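Local coordinates for Dye-decolorizing peroxidase (Irpex lacteus, PDB 7D8M), which probably uses a heme b cofactor to catalyse peroxidase reactions, as members of the dye-decolorizing peroxidase family do, at residues S202-V206 against M207-S211. Numbering follows the deposited sequence.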
loop_
_atom_site.group_PDB
_atom_site.type_symbol
_atom_site.label_atom_id
_atom_site.label_comp_id
_atom_site.label_asym_id
_atom_site.label_seq_id
_atom_site.Cartn_x
_atom_site.Cartn_y
_atom_site.Cartn_z
ATOM N N SER A 202 22.059 1.151 -1.049
ATOM C CA SER A 202 22.640 2.140 -1.956
ATOM C C SER A 202 21.654 3.245 -2.322
ATOM O O SER A 202 20.515 2.979 -2.723
ATOM C CB SER A 202 23.145 1.457 -3.229
ATOM O OG SER A 202 23.282 2.399 -4.281
ATOM N N LYS A 203 22.126 4.489 -2.204
ATOM C CA LYS A 203 21.347 5.702 -2.453
ATOM C C LYS A 203 20.192 5.869 -1.465
ATOM O O LYS A 203 19.184 6.504 -1.780
ATOM C CB LYS A 203 20.842 5.761 -3.902
ATOM C CG LYS A 203 21.704 6.625 -4.816
ATOM C CD LYS A 203 22.931 5.879 -5.329
ATOM C CE LYS A 203 23.527 6.561 -6.566
ATOM N NZ LYS A 203 24.496 7.666 -6.253
ATOM N N ASP A 204 20.330 5.326 -0.259
ATOM C CA ASP A 204 19.454 5.712 0.840
ATOM C C ASP A 204 19.571 7.222 1.047
ATOM O O ASP A 204 20.676 7.714 1.317
ATOM C CB ASP A 204 19.844 4.941 2.110
ATOM C CG ASP A 204 18.953 5.261 3.312
ATOM O OD1 ASP A 204 18.092 6.155 3.224
ATOM O OD2 ASP A 204 19.120 4.602 4.364
ATOM N N PRO A 205 18.484 7.991 0.911
ATOM C CA PRO A 205 18.595 9.454 1.068
ATOM C C PRO A 205 19.080 9.888 2.440
ATOM O O PRO A 205 19.587 11.012 2.575
ATOM C CB PRO A 205 17.166 9.949 0.800
ATOM C CG PRO A 205 16.520 8.840 0.013
ATOM C CD PRO A 205 17.110 7.580 0.578
ATOM N N VAL A 206 18.915 9.051 3.464
ATOM C CA VAL A 206 19.549 9.269 4.769
ATOM C C VAL A 206 20.933 8.638 4.665
ATOM O O VAL A 206 21.136 7.454 4.960
ATOM C CB VAL A 206 18.730 8.685 5.919
ATOM C CG1 VAL A 206 19.487 8.801 7.242
ATOM C CG2 VAL A 206 17.383 9.376 6.023
ATOM N N MET A 207 21.901 9.432 4.207
ATOM C CA MET A 207 23.267 8.937 4.119
ATOM C C MET A 207 23.851 8.674 5.498
ATOM O O MET A 207 24.784 7.879 5.628
ATOM C CB MET A 207 24.112 9.931 3.323
ATOM C CG MET A 207 23.545 10.167 1.920
ATOM S SD MET A 207 24.400 11.410 0.933
ATOM C CE MET A 207 24.725 10.487 -0.569
ATOM N N ASN A 208 23.264 9.280 6.525
ATOM C CA ASN A 208 23.627 9.172 7.930
ATOM C C ASN A 208 23.048 7.928 8.623
ATOM O O ASN A 208 23.045 7.883 9.857
ATOM C CB ASN A 208 23.134 10.434 8.650
ATOM C CG ASN A 208 24.062 10.886 9.750
ATOM O OD1 ASN A 208 25.077 10.246 10.018
ATOM N ND2 ASN A 208 23.714 12.002 10.400
ATOM N N ARG A 209 22.563 6.931 7.884
ATOM C CA ARG A 209 21.681 5.932 8.482
ATOM C C ARG A 209 22.467 4.977 9.384
ATOM O O ARG A 209 23.541 4.501 8.999
ATOM C CB ARG A 209 20.940 5.150 7.390
ATOM C CG ARG A 209 19.807 4.249 7.902
ATOM C CD ARG A 209 18.463 4.977 8.003
ATOM N NE ARG A 209 17.867 5.252 6.694
ATOM C CZ ARG A 209 16.670 5.806 6.517
ATOM N NH1 ARG A 209 15.922 6.147 7.560
ATOM N NH2 ARG A 209 16.218 6.024 5.291
ATOM N N PRO A 210 21.954 4.678 10.584
ATOM C CA PRO A 210 22.672 3.782 11.510
ATOM C C PRO A 210 22.879 2.385 10.939
ATOM O O PRO A 210 22.076 1.880 10.150
ATOM C CB PRO A 210 21.762 3.733 12.744
ATOM C CG PRO A 210 20.927 4.931 12.672
ATOM C CD PRO A 210 20.781 5.306 11.215
ATOM N N SER A 211 23.961 1.743 11.389
ATOM C CA SER A 211 24.371 0.468 10.810
ATOM C C SER A 211 23.375 -0.640 11.124
ATOM O O SER A 211 23.105 -1.494 10.270
ATOM C CB SER A 211 25.760 0.083 11.325
ATOM O OG SER A 211 26.664 1.169 11.237
#
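Asp204 and Arg209 both leave the backbone with CG anti to N (chi1 -179° and -170°), and two successive bends at chi2 and chi3 of the arginine fold its guanidinium back toward the Asp204 carboxylate. The two groups pair side-on in a bidentate salt bridge, their planes nearly coplanar, 27° apart. Arg209 NE lies 2.7 Å from Asp204 OD2 in an almost straight bond that keeps within the guanidinium plane, while Arg209 NH2 reaches Asp204 OD1 at 2.8 Å from a slightly tilted approach; both oxygens use their syn lone pairs. Asp204 OD1 also accepts Val206 N at 3.0 Å, met from well above the carboxylate plane, and Gly200 N holds OD2, so four N-H groups fix the rotation of this buried carboxylate. Val206 lies over one face of the guanidinium, with CB 3.6 Å from Arg209 CZ and CG2 over the same face, 3.6 Å from Arg209 NH2. Weak hydrogen bonds from NH1 to Leu86 O and from NH2 to Ser367 O tie the same group to neighbouring loops. The backbone closes loosely, with Arg209 N only weakly bonded to Val206 O at 3.3 Å. In the surface loop between helix 194-197 and strand 217-226, away from the heme, an Asx turn at Asp204 thus leads into a type I beta turn from Val206 to Arg209, and the salt bridge clasps the two turns together.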